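Local coordinates for protein multiheme cytochrome cf (PDB 6QVM) that probably sits in the S-layer and passes electrons through its c-type hemes to insoluble extracellular Fe(III) substrates, at residues A[273-277]-A[278-282]; A[472-476]-A[477-481]; A[516-519]-A[520-524]; A[602-606]-A[607-611]. One frame throughout, in Å; residues are numbered along the deposited sequence.

Contact 1: A[273-277]-A[278-282]; sequences VINSP and TELLF. With HEC (heme c), chain J.
V273 and F282 lie side by side and point the same way, CG2 of V273 touching CE2 of F282 at 3.6 Å while the CG1 branch sits over one face of the phenyl ring, toward its rim. That branch, placed opposite the backbone N (chi1 -179°), also brings CG1 of V273 to CD2 of L280 at 3.9 Å, and one valine thereby touches two side chains of the partner strand. L280 turns the same CD2 to OD1 of N275, whose amide is held by K296 and by the backbone O of N245. I274 and L281, on the other face of the sheet, meet at an angle through their CB atoms, 3.8 Å apart. All this belongs to the beta hairpin of strands 270-275 and 279-284, in the middle of a five-stranded antiparallel sheet. I274 and L281 form its hydrogen-bonded pair: L281 O receives N of I274 at 2.7 Å, and N of L281 returns to I274 O. At the tight turn E279 O takes two donors from S276, the backbone N at 3.1 Å and OG at 2.9 Å. The hydroxyl lies between the backbone N and carbonyl carbon (chi1 80°), which aims it across the turn, and a water donates to it as well. P277 presents its CD to the heme propionate oxygen O1D at 3.6 Å, with S276 beside it; both residues line heme pockets.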
# COMPACT_ATOMS: atom_id res chain seq x y z
N VAL A 273 -1.56 21.95 -5.65
CA VAL A 273 -0.13 21.81 -5.92
C VAL A 273 0.16 20.34 -6.14
O VAL A 273 -0.20 19.49 -5.31
CB VAL A 273 0.72 22.37 -4.77
CG1 VAL A 273 2.20 22.23 -5.08
CG2 VAL A 273 0.35 23.81 -4.48
N ILE A 274 0.79 20.02 -7.27
CA ILE A 274 1.21 18.66 -7.56
C ILE A 274 2.59 18.46 -6.96
O ILE A 274 3.55 19.15 -7.32
CB ILE A 274 1.20 18.39 -9.07
CG1 ILE A 274 -0.15 18.78 -9.67
CG2 ILE A 274 1.49 16.92 -9.35
CD1 ILE A 274 -1.35 18.23 -8.92
N ASN A 275 2.69 17.51 -6.03
CA ASN A 275 3.81 17.43 -5.09
C ASN A 275 4.63 16.17 -5.35
O ASN A 275 4.18 15.06 -5.04
CB ASN A 275 3.28 17.46 -3.65
CG ASN A 275 4.38 17.46 -2.61
OD1 ASN A 275 5.51 17.87 -2.88
ND2 ASN A 275 4.06 16.97 -1.42
N SER A 276 5.83 16.35 -5.91
CA SER A 276 6.74 15.25 -6.23
C SER A 276 8.03 15.41 -5.44
O SER A 276 8.25 16.47 -4.84
CB SER A 276 7.01 15.22 -7.74
OG SER A 276 7.99 16.18 -8.10
N PRO A 277 8.92 14.41 -5.41
CA PRO A 277 10.13 14.54 -4.58
C PRO A 277 11.03 15.72 -4.93
O PRO A 277 11.72 16.23 -4.05
CB PRO A 277 10.85 13.20 -4.81
CG PRO A 277 9.75 12.24 -5.12
CD PRO A 277 8.73 13.03 -5.90
N THR A 278 11.03 16.18 -6.19
CA THR A 278 11.94 17.24 -6.59
C THR A 278 11.26 18.52 -7.03
O THR A 278 11.92 19.56 -7.08
CB THR A 278 12.86 16.76 -7.72
OG1 THR A 278 12.05 16.29 -8.81
CG2 THR A 278 13.79 15.66 -7.25
N GLU A 279 9.96 18.50 -7.34
CA GLU A 279 9.36 19.66 -7.98
C GLU A 279 7.90 19.80 -7.57
O GLU A 279 7.23 18.82 -7.23
CB GLU A 279 9.48 19.54 -9.50
CG GLU A 279 9.30 20.86 -10.23
CD GLU A 279 9.73 20.77 -11.68
OE1 GLU A 279 9.24 19.85 -12.39
OE2 GLU A 279 10.57 21.60 -12.10
N LEU A 280 7.43 21.05 -7.61
CA LEU A 280 6.03 21.39 -7.39
C LEU A 280 5.45 21.95 -8.68
O LEU A 280 6.05 22.83 -9.31
CB LEU A 280 5.89 22.42 -6.27
CG LEU A 280 6.35 22.01 -4.87
CD1 LEU A 280 6.03 23.11 -3.88
CD2 LEU A 280 5.69 20.70 -4.45
N LEU A 281 4.29 21.43 -9.08
CA LEU A 281 3.49 22.00 -10.15
C LEU A 281 2.24 22.62 -9.53
O LEU A 281 1.79 22.21 -8.46
CB LEU A 281 3.10 20.95 -11.19
CG LEU A 281 4.23 20.28 -11.97
CD1 LEU A 281 3.64 19.34 -13.01
CD2 LEU A 281 5.14 21.30 -12.63
N PHE A 282 1.68 23.61 -10.22
CA PHE A 282 0.59 24.40 -9.67
C PHE A 282 -0.59 24.40 -10.63
O PHE A 282 -0.42 24.52 -11.84
CB PHE A 282 1.06 25.82 -9.35
CG PHE A 282 2.11 25.87 -8.27
CD1 PHE A 282 3.45 25.64 -8.58
CD2 PHE A 282 1.77 26.11 -6.95
CE1 PHE A 282 4.41 25.66 -7.59
CE2 PHE A 282 2.73 26.13 -5.96
CZ PHE A 282 4.06 25.91 -6.28
FE HEC J . 2.52 4.40 -7.29
CHA HEC J . 4.73 6.94 -6.84
CHB HEC J . 4.98 2.12 -6.50
CHC HEC J . 0.17 1.88 -7.19
CHD HEC J . 0.17 6.54 -8.65
NA HEC J . 4.48 4.50 -6.75
C1A HEC J . 5.22 5.66 -6.68
C2A HEC J . 6.60 5.30 -6.40
C3A HEC J . 6.67 3.97 -6.31
C4A HEC J . 5.34 3.44 -6.54
CMA HEC J . 7.94 3.15 -6.03
CAA HEC J . 7.77 6.30 -6.25
CBA HEC J . 7.95 6.64 -4.77
CGA HEC J . 9.18 7.49 -4.62
O1A HEC J . 9.42 8.37 -5.49
O2A HEC J . 9.91 7.29 -3.62
NB HEC J . 2.57 2.37 -6.92
C1B HEC J . 3.69 1.65 -6.56
C2B HEC J . 3.27 0.30 -6.26
C3B HEC J . 1.94 0.22 -6.46
C4B HEC J . 1.47 1.54 -6.88
CMB HEC J . 4.25 -0.83 -5.84
CAB HEC J . 1.03 -1.02 -6.28
CBB HEC J . 1.08 -1.60 -4.85
NC HEC J . 0.56 4.23 -7.88
C1C HEC J . -0.24 3.12 -7.66
C2C HEC J . -1.61 3.46 -8.04
C3C HEC J . -1.63 4.77 -8.38
C4C HEC J . -0.26 5.26 -8.32
CMC HEC J . -2.83 2.52 -7.89
CAC HEC J . -2.85 5.62 -8.87
CBC HEC J . -4.02 5.69 -7.85
ND HEC J . 2.46 6.42 -7.68
C1D HEC J . 1.37 7.09 -8.25
C2D HEC J . 1.73 8.49 -8.38
C3D HEC J . 3.15 8.61 -7.81
C4D HEC J . 3.52 7.28 -7.40
CMD HEC J . 0.86 9.63 -8.95
CAD HEC J . 3.99 9.88 -7.68
CBD HEC J . 3.79 10.34 -6.23
CGD HEC J . 4.43 11.69 -5.97
O1D HEC J . 5.37 12.05 -6.72
O2D HEC J . 3.99 12.38 -5.01
O HOH W 1 9.03 16.51 -10.53

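Contact 2: A[472-476]-A[477-481]; sequences TCVTC and HSPHS. With HEC (heme c), chain L; PO4 (phosphate ion), chain T.
A CXXCH heme c-binding motif, C473-V474-T475-C476-H477, curls into one short helical turn in which N of H477 bonds to O of C473 at 2.8 Å; N of C476 shares the same acceptor. Both cysteines put SG opposite their own carbonyl carbon, and thioether bonds tie SG of C473 to CAB and SG of C476 to CAC of the heme. H477, with its ring swung out by chi1 -61°, brings NE2 to the iron at 2.0 Å. H559 supplies the other axial nitrogen, giving bis-histidine coordination, while ND1 of H477 is fixed by the backbone O of K487. The side chains of V474 and P479 cross at about a right angle, CG1 of V474 lying 4.0 Å from CD of P479, and CA of V474 makes a CH...O contact with O of H477. Beyond, S478 opens an ST turn: its OG accepts N of H480 at 3.2 Å. H480 itself ligates the iron of a further heme, paired there with H355, so the chain passes from one heme to the next within three residues. P479 CG stands over the centre of the H480 imidazole, 3.8 Å above its plane. A phosphate, probably from the crystallisation liquor and also bound by K483, meets that ring at its edge: H480 ND1 donates to O3 at 3.1 Å in a nearly straight bond of 173°.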
# COMPACT_ATOMS: atom_id res chain seq x y z
N THR A 472 5.77 -9.86 -8.66
CA THR A 472 4.92 -8.70 -8.87
C THR A 472 5.59 -7.48 -8.25
O THR A 472 6.68 -7.56 -7.68
CB THR A 472 3.53 -8.89 -8.26
OG1 THR A 472 3.65 -9.08 -6.84
CG2 THR A 472 2.85 -10.11 -8.87
N CYS A 473 4.90 -6.33 -8.37
CA CYS A 473 5.45 -5.07 -7.87
C CYS A 473 5.83 -5.19 -6.40
O CYS A 473 6.94 -4.80 -6.00
CB CYS A 473 4.42 -3.94 -8.04
SG CYS A 473 3.68 -3.79 -9.66
N VAL A 474 4.93 -5.74 -5.58
CA VAL A 474 5.15 -5.82 -4.14
C VAL A 474 6.11 -6.93 -3.76
O VAL A 474 6.40 -7.10 -2.56
CB VAL A 474 3.82 -5.97 -3.39
CG1 VAL A 474 2.94 -4.76 -3.67
CG2 VAL A 474 3.11 -7.24 -3.81
N THR A 475 6.63 -7.69 -4.72
CA THR A 475 7.78 -8.54 -4.44
C THR A 475 8.99 -7.69 -4.09
O THR A 475 9.75 -8.02 -3.17
CB THR A 475 8.08 -9.44 -5.63
OG1 THR A 475 6.94 -10.24 -5.95
CG2 THR A 475 9.26 -10.34 -5.33
N CYS A 476 9.18 -6.58 -4.80
CA CYS A 476 10.31 -5.70 -4.60
C CYS A 476 9.96 -4.40 -3.88
O CYS A 476 10.82 -3.84 -3.20
CB CYS A 476 10.97 -5.36 -5.94
SG CYS A 476 11.47 -6.78 -6.96
N HIS A 477 8.73 -3.90 -4.02
CA HIS A 477 8.33 -2.63 -3.43
C HIS A 477 7.33 -2.86 -2.30
O HIS A 477 6.45 -3.71 -2.40
CB HIS A 477 7.68 -1.71 -4.47
CG HIS A 477 8.57 -1.36 -5.61
ND1 HIS A 477 9.43 -0.27 -5.58
CD2 HIS A 477 8.72 -1.92 -6.83
CE1 HIS A 477 10.07 -0.20 -6.73
NE2 HIS A 477 9.66 -1.18 -7.51
N SER A 478 7.48 -2.09 -1.24
CA SER A 478 6.43 -2.06 -0.24
C SER A 478 5.37 -1.05 -0.64
O SER A 478 5.71 0.07 -1.03
CB SER A 478 6.98 -1.70 1.13
OG SER A 478 5.93 -1.45 2.04
N PRO A 479 4.08 -1.40 -0.58
CA PRO A 479 3.03 -0.41 -0.89
C PRO A 479 2.72 0.52 0.27
O PRO A 479 1.94 1.46 0.08
CB PRO A 479 1.83 -1.29 -1.23
CG PRO A 479 2.01 -2.47 -0.35
CD PRO A 479 3.50 -2.72 -0.25
N HIS A 480 3.31 0.30 1.44
CA HIS A 480 2.87 0.94 2.66
C HIS A 480 3.90 1.82 3.33
O HIS A 480 3.53 2.64 4.17
CB HIS A 480 2.41 -0.12 3.68
CG HIS A 480 1.22 -0.90 3.24
ND1 HIS A 480 1.11 -2.26 3.46
CD2 HIS A 480 0.08 -0.53 2.61
CE1 HIS A 480 -0.05 -2.69 2.98
NE2 HIS A 480 -0.69 -1.66 2.46
N SER A 481 5.18 1.69 2.99
CA SER A 481 6.18 2.46 3.72
C SER A 481 7.46 2.55 2.92
O SER A 481 7.73 1.72 2.04
CB SER A 481 6.45 1.83 5.09
OG SER A 481 7.07 0.57 4.96
FE HEC L . 10.05 -1.15 -9.45
CHA HEC L . 12.11 1.59 -9.44
CHB HEC L . 7.33 0.90 -9.67
CHC HEC L . 8.03 -3.91 -9.92
CHD HEC L . 12.59 -3.21 -8.41
NA HEC L . 9.77 0.87 -9.51
C1A HEC L . 10.76 1.83 -9.52
C2A HEC L . 10.12 3.13 -9.63
C3A HEC L . 8.80 2.94 -9.69
C4A HEC L . 8.55 1.52 -9.61
CMA HEC L . 7.73 4.04 -9.82
CAA HEC L . 10.86 4.48 -9.71
CBA HEC L . 11.40 4.59 -11.14
CGA HEC L . 12.22 5.83 -11.31
O1A HEC L . 11.75 6.73 -12.04
O2A HEC L . 13.34 5.92 -10.73
NB HEC L . 8.06 -1.46 -9.72
C1B HEC L . 7.13 -0.45 -9.87
C2B HEC L . 5.89 -1.06 -10.29
C3B HEC L . 6.06 -2.40 -10.34
C4B HEC L . 7.45 -2.67 -10.00
CMB HEC L . 4.58 -0.29 -10.54
CAB HEC L . 5.03 -3.48 -10.75
CBB HEC L . 4.48 -3.28 -12.19
NC HEC L . 10.25 -3.18 -9.13
C1C HEC L . 9.33 -4.14 -9.50
C2C HEC L . 9.93 -5.45 -9.36
C3C HEC L . 11.23 -5.27 -9.01
C4C HEC L . 11.43 -3.83 -8.82
CMC HEC L . 9.24 -6.78 -9.75
CAC HEC L . 12.32 -6.34 -8.72
CBC HEC L . 12.58 -7.29 -9.92
ND HEC L . 12.04 -0.85 -9.00
C1D HEC L . 12.90 -1.87 -8.59
C2D HEC L . 14.20 -1.29 -8.36
C3D HEC L . 14.06 0.20 -8.68
C4D HEC L . 12.68 0.38 -9.08
CMD HEC L . 15.47 -2.03 -7.90
CAD HEC L . 15.17 1.26 -8.62
CBD HEC L . 15.59 1.52 -10.06
CGD HEC L . 16.80 2.42 -10.11
O1D HEC L . 16.91 3.21 -11.08
O2D HEC L . 17.65 2.35 -9.17
P PO4 T . 4.79 -3.81 4.15
O1 PO4 T . 5.47 -2.54 4.59
O2 PO4 T . 5.57 -5.01 4.65
O3 PO4 T . 3.39 -3.87 4.73
O4 PO4 T . 4.70 -3.89 2.65

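Contact 3: A[516-519]-A[520-524]; sequences HHPQ and KEVFT. With HEC (heme c), chain K.
Q519 O takes N of F523 at 2.8 Å, the second of the bonds that start helix 519-524. One residue earlier P518 O, at the N-cap position, closes the first turn by receiving N of V522 at 2.9 Å in an almost straight bond (171°). P518 CG and V522 CG2 meet loosely at 4.3 Å, with A652 and I649 of helix 641-652 against them. K520 O is gripped twice by T524, by its backbone N and by OG1, which arrive from opposite faces of the carbonyl plane. Q519 bends at chi2 (86°), carrying its amide back toward heme c; Q519 NE2 is bonded to the backbone O of D653 and stays 3.8 Å from the propionate O2D. Ahead of the helix H517 is sandwiched: CB of H516 covers one face of its imidazole, and the heme atom C1D lies 3.2 Å above the other, toward the rim. H517 NE2 stands 4.1 Å from the heme iron FE, too far for a coordination bond, and H517 ND1 is held by the backbone O of T502. E521, folded back at chi2, sets its carboxylate near the helix start, where T502 OG1 and the backbone N of G503 bond to it; with these donors and the helix N-terminus close by, its ionised form would probably be favoured.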
# COMPACT_ATOMS: atom_id res chain seq x y z
N HIS A 516 23.88 -22.72 -11.26
CA HIS A 516 22.69 -22.01 -11.74
C HIS A 516 22.69 -20.58 -11.23
O HIS A 516 22.90 -20.36 -10.03
CB HIS A 516 21.41 -22.74 -11.31
CG HIS A 516 21.24 -24.09 -11.93
ND1 HIS A 516 21.77 -25.23 -11.38
CD2 HIS A 516 20.59 -24.48 -13.06
CE1 HIS A 516 21.46 -26.27 -12.14
NE2 HIS A 516 20.75 -25.84 -13.16
N HIS A 517 22.43 -19.62 -12.14
CA HIS A 517 22.36 -18.18 -11.89
C HIS A 517 23.34 -17.75 -10.81
O HIS A 517 22.94 -17.47 -9.68
CB HIS A 517 20.93 -17.77 -11.52
CG HIS A 517 20.14 -18.85 -10.85
ND1 HIS A 517 20.24 -19.13 -9.51
CD2 HIS A 517 19.23 -19.72 -11.35
CE1 HIS A 517 19.43 -20.13 -9.20
NE2 HIS A 517 18.81 -20.51 -10.30
N PRO A 518 24.63 -17.69 -11.12
CA PRO A 518 25.62 -17.36 -10.09
C PRO A 518 26.03 -15.89 -10.14
O PRO A 518 27.19 -15.57 -9.89
CB PRO A 518 26.79 -18.27 -10.46
CG PRO A 518 26.74 -18.29 -11.97
CD PRO A 518 25.29 -18.11 -12.38
N GLN A 519 25.09 -15.01 -10.48
CA GLN A 519 25.44 -13.62 -10.73
C GLN A 519 26.01 -12.94 -9.49
O GLN A 519 26.96 -12.16 -9.59
CB GLN A 519 24.22 -12.85 -11.25
CG GLN A 519 23.90 -13.11 -12.71
CD GLN A 519 23.04 -14.33 -12.93
OE1 GLN A 519 22.38 -14.80 -12.00
NE2 GLN A 519 23.04 -14.85 -14.15
N LYS A 520 25.44 -13.22 -8.32
CA LYS A 520 25.99 -12.67 -7.08
C LYS A 520 27.46 -13.03 -6.93
O LYS A 520 28.30 -12.16 -6.67
CB LYS A 520 25.19 -13.18 -5.87
CG LYS A 520 25.82 -12.84 -4.52
CD LYS A 520 24.99 -13.33 -3.36
CE LYS A 520 25.58 -12.89 -2.03
NZ LYS A 520 24.70 -13.25 -0.89
N GLU A 521 27.80 -14.30 -7.12
CA GLU A 521 29.16 -14.76 -6.88
C GLU A 521 30.12 -14.24 -7.94
O GLU A 521 31.26 -13.87 -7.62
CB GLU A 521 29.20 -16.28 -6.81
CG GLU A 521 28.51 -16.88 -5.58
CD GLU A 521 27.00 -16.88 -5.68
OE1 GLU A 521 26.33 -17.08 -4.64
OE2 GLU A 521 26.47 -16.67 -6.79
N VAL A 522 29.70 -14.22 -9.21
CA VAL A 522 30.56 -13.67 -10.26
C VAL A 522 30.77 -12.17 -10.03
O VAL A 522 31.90 -11.67 -10.06
CB VAL A 522 29.95 -13.94 -11.64
CG1 VAL A 522 30.71 -13.17 -12.73
CG2 VAL A 522 29.95 -15.42 -11.94
N PHE A 523 29.67 -11.45 -9.80
CA PHE A 523 29.75 -9.99 -9.68
C PHE A 523 30.53 -9.57 -8.45
O PHE A 523 31.33 -8.63 -8.51
CB PHE A 523 28.34 -9.41 -9.67
CG PHE A 523 28.29 -7.92 -9.44
CD1 PHE A 523 28.49 -7.04 -10.49
CD2 PHE A 523 28.04 -7.41 -8.18
CE1 PHE A 523 28.45 -5.67 -10.28
CE2 PHE A 523 28.00 -6.05 -7.96
CZ PHE A 523 28.20 -5.18 -9.01
N THR A 524 30.31 -10.24 -7.32
CA THR A 524 31.13 -9.97 -6.14
C THR A 524 32.54 -10.54 -6.27
O THR A 524 33.40 -10.19 -5.46
CB THR A 524 30.46 -10.53 -4.88
OG1 THR A 524 30.21 -11.93 -5.06
CG2 THR A 524 29.15 -9.80 -4.60
FE HEC K . 14.83 -21.05 -11.04
CHA HEC K . 15.67 -19.53 -14.05
CHB HEC K . 13.48 -23.70 -12.80
CHC HEC K . 14.50 -22.88 -8.11
CHD HEC K . 16.13 -18.45 -9.26
NA HEC K . 14.63 -21.53 -13.04
C1A HEC K . 15.02 -20.75 -14.12
C2A HEC K . 14.63 -21.43 -15.34
C3A HEC K . 14.02 -22.58 -14.99
C4A HEC K . 14.01 -22.66 -13.54
CMA HEC K . 13.44 -23.65 -15.94
CAA HEC K . 14.89 -20.89 -16.77
CBA HEC K . 15.97 -21.75 -17.44
CGA HEC K . 16.76 -20.98 -18.46
O1A HEC K . 17.96 -21.31 -18.64
O2A HEC K . 16.22 -20.03 -19.09
NB HEC K . 14.13 -22.93 -10.54
C1B HEC K . 13.62 -23.86 -11.43
C2B HEC K . 13.24 -25.04 -10.68
C3B HEC K . 13.52 -24.81 -9.38
C4B HEC K . 14.09 -23.48 -9.28
CMB HEC K . 12.61 -26.32 -11.28
CAB HEC K . 13.29 -25.77 -8.18
CBB HEC K . 14.18 -27.03 -8.32
NC HEC K . 15.23 -20.72 -9.06
C1C HEC K . 15.02 -21.60 -8.01
C2C HEC K . 15.40 -20.95 -6.78
C3C HEC K . 15.92 -19.74 -7.09
C4C HEC K . 15.78 -19.57 -8.53
CMC HEC K . 15.36 -21.65 -5.40
CAC HEC K . 16.47 -18.65 -6.14
CBC HEC K . 17.64 -19.14 -5.26
ND HEC K . 15.73 -19.26 -11.58
C1D HEC K . 16.23 -18.36 -10.64
C2D HEC K . 16.87 -17.27 -11.35
C3D HEC K . 16.73 -17.61 -12.85
C4D HEC K . 16.01 -18.86 -12.89
CMD HEC K . 17.55 -16.05 -10.70
CAD HEC K . 17.24 -16.80 -14.07
CBD HEC K . 18.76 -16.79 -14.07
CGD HEC K . 19.33 -16.64 -15.47
O1D HEC K . 18.68 -15.98 -16.33
O2D HEC K . 20.44 -17.17 -15.71

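Contact 4: A[602-606]-A[607-611]; sequences VGFDA and NAVKA. With HEC (heme c), chain O.
The N-terminus of helix 606-628 begins beside a heme c pocket, and D605 is its N-cap: OD1 of D605 accepts N of A608 at 3.0 Å, met nearly along the C-O axis with an N-H...O angle of 168°. The carboxylate reaches forward to the first turn because CG lies between the backbone N and the carbonyl carbon (chi1 57°). D605 O starts the helix bonding, taking N of V609 at 3.2 Å, while the next carbonyl, A606 O, receives N of K610 at 2.7 Å. The side chain just before the cap goes to the heme instead. F604, with CG opposite its backbone N (chi1 -168°), crosses V609 at about a right angle, its ring atom CZ 3.5 Å from the CG2 branch of the valine; A608 CB stands 4.2 Å from CD1 of F604. The same CZ of F604 brings the ring edge to the heme meso carbon CHB, at 3.5 Å. V609 uses its second branch for the cofactor, CG1 lying 3.6 Å from the heme methyl CMB, so the two methyls split between ring and heme. H599 stacks on the F604 ring and C595 touches it; both belong to a CXXCH sequence. K610 pairs with D614 further along the helix. The apolar pair F604 and V609 thus covers part of the porphyrin rim, and the D605 carboxylate, set against the positive end of the helix dipole, would probably keep its charge.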
# COMPACT_ATOMS: atom_id res chain seq x y z
N VAL A 602 29.12 8.46 -26.92
CA VAL A 602 29.24 8.30 -28.36
C VAL A 602 30.38 7.37 -28.73
O VAL A 602 30.24 6.54 -29.63
CB VAL A 602 29.40 9.68 -29.04
CG1 VAL A 602 29.52 9.51 -30.54
CG2 VAL A 602 28.24 10.59 -28.69
N GLY A 603 31.53 7.49 -28.05
CA GLY A 603 32.71 6.74 -28.45
C GLY A 603 32.64 5.26 -28.14
O GLY A 603 33.24 4.45 -28.86
N PHE A 604 31.93 4.89 -27.08
CA PHE A 604 31.76 3.49 -26.70
C PHE A 604 30.54 2.95 -27.43
O PHE A 604 29.40 3.32 -27.12
CB PHE A 604 31.60 3.38 -25.18
CG PHE A 604 31.69 1.98 -24.65
CD1 PHE A 604 32.85 1.24 -24.78
CD2 PHE A 604 30.61 1.41 -23.99
CE1 PHE A 604 32.93 -0.04 -24.28
CE2 PHE A 604 30.69 0.13 -23.48
CZ PHE A 604 31.85 -0.59 -23.62
N ASP A 605 30.76 2.08 -28.42
CA ASP A 605 29.69 1.67 -29.32
C ASP A 605 29.56 0.15 -29.35
O ASP A 605 30.32 -0.58 -28.70
CB ASP A 605 29.91 2.23 -30.73
CG ASP A 605 31.25 1.82 -31.34
OD1 ASP A 605 31.86 0.83 -30.87
OD2 ASP A 605 31.72 2.51 -32.27
N ALA A 606 28.58 -0.32 -30.13
CA ALA A 606 28.27 -1.75 -30.19
C ALA A 606 29.45 -2.56 -30.70
O ALA A 606 29.66 -3.70 -30.26
CB ALA A 606 27.04 -1.98 -31.07
N ASN A 607 30.23 -2.00 -31.63
CA ASN A 607 31.41 -2.71 -32.12
C ASN A 607 32.40 -2.99 -30.99
O ASN A 607 32.88 -4.12 -30.84
CB ASN A 607 32.08 -1.91 -33.23
CG ASN A 607 31.28 -1.89 -34.51
OD1 ASN A 607 30.67 -2.89 -34.90
ND2 ASN A 607 31.28 -0.75 -35.18
N ALA A 608 32.70 -1.97 -30.19
CA ALA A 608 33.61 -2.16 -29.06
C ALA A 608 33.10 -3.22 -28.10
O ALA A 608 33.88 -4.02 -27.57
CB ALA A 608 33.83 -0.83 -28.34
N VAL A 609 31.78 -3.25 -27.87
CA VAL A 609 31.21 -4.23 -26.94
C VAL A 609 31.16 -5.61 -27.58
O VAL A 609 31.43 -6.63 -26.93
CB VAL A 609 29.82 -3.77 -26.46
CG1 VAL A 609 29.26 -4.76 -25.44
CG2 VAL A 609 29.90 -2.38 -25.89
N LYS A 610 30.81 -5.68 -28.87
CA LYS A 610 30.77 -6.96 -29.56
C LYS A 610 32.14 -7.64 -29.53
O LYS A 610 32.22 -8.87 -29.40
CB LYS A 610 30.30 -6.77 -31.01
CG LYS A 610 28.85 -7.14 -31.23
CD LYS A 610 28.50 -7.21 -32.71
CE LYS A 610 29.18 -8.39 -33.38
NZ LYS A 610 28.86 -9.66 -32.67
N ALA A 611 33.21 -6.86 -29.63
CA ALA A 611 34.57 -7.38 -29.51
C ALA A 611 34.73 -8.23 -28.26
O ALA A 611 34.97 -9.44 -28.36
CB ALA A 611 35.58 -6.24 -29.50
FE HEC O . 32.47 -1.05 -18.42
CHA HEC O . 35.81 -1.62 -18.95
CHB HEC O . 31.74 -3.04 -21.16
CHC HEC O . 29.11 -0.40 -18.00
CHD HEC O . 33.20 1.18 -15.87
NA HEC O . 33.56 -2.12 -19.80
C1A HEC O . 34.94 -2.23 -19.82
C2A HEC O . 35.30 -3.11 -20.91
C3A HEC O . 34.18 -3.51 -21.51
C4A HEC O . 33.06 -2.88 -20.83
CMA HEC O . 34.09 -4.46 -22.72
CAA HEC O . 36.74 -3.54 -21.30
CBA HEC O . 37.19 -4.56 -20.26
CGA HEC O . 38.54 -5.14 -20.60
O1A HEC O . 39.00 -4.98 -21.76
O2A HEC O . 39.14 -5.79 -19.71
NB HEC O . 30.76 -1.63 -19.37
C1B HEC O . 30.69 -2.42 -20.51
C2B HEC O . 29.31 -2.51 -20.91
C3B HEC O . 28.58 -1.78 -20.04
C4B HEC O . 29.48 -1.21 -19.06
CMB HEC O . 28.81 -3.31 -22.14
CAB HEC O . 27.05 -1.57 -20.07
CBB HEC O . 26.37 -2.91 -19.73
NC HEC O . 31.37 0.20 -17.21
C1C HEC O . 29.99 0.23 -17.13
C2C HEC O . 29.62 0.97 -15.93
C3C HEC O . 30.75 1.48 -15.41
C4C HEC O . 31.87 0.96 -16.16
CMC HEC O . 28.18 1.37 -15.55
CAC HEC O . 30.91 2.40 -14.17
CBC HEC O . 30.46 1.70 -12.87
ND HEC O . 34.22 -0.33 -17.54
C1D HEC O . 34.27 0.60 -16.51
C2D HEC O . 35.65 0.86 -16.20
C3D HEC O . 36.47 -0.01 -17.16
C4D HEC O . 35.50 -0.72 -17.96
CMD HEC O . 36.18 1.83 -15.11
CAD HEC O . 38.00 -0.12 -17.27
CBD HEC O . 38.53 -0.89 -16.06
CGD HEC O . 40.02 -0.68 -15.93
O1D HEC O . 40.75 -0.91 -16.94
O2D HEC O . 40.48 -0.30 -14.82

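How the contacts relate
All four contacts are local turns or helix starts beside c-type hemes, strung in sequence order along the chain. Contacts 1 and 2 are most closely related: their centres lie about 23 Å apart, yet the heme whose propionates face contact 1 (HEC chain J) also touches contact 2, its CBB lying 3.7 Å from P479 CB. FE of HEC chain J and FE of HEC chain L, the heme bound by C473, C476 and H477, are 9.6 Å apart. Contact 3 is about 25 Å from contact 2 and about 25 Å from contact 4, centre to centre, with no touching atoms. Contacts 3 and 4 lie on the same side of the chain's centre, each beside a different heme; FE of HEC chain K and FE of HEC chain O are 27.7 Å apart.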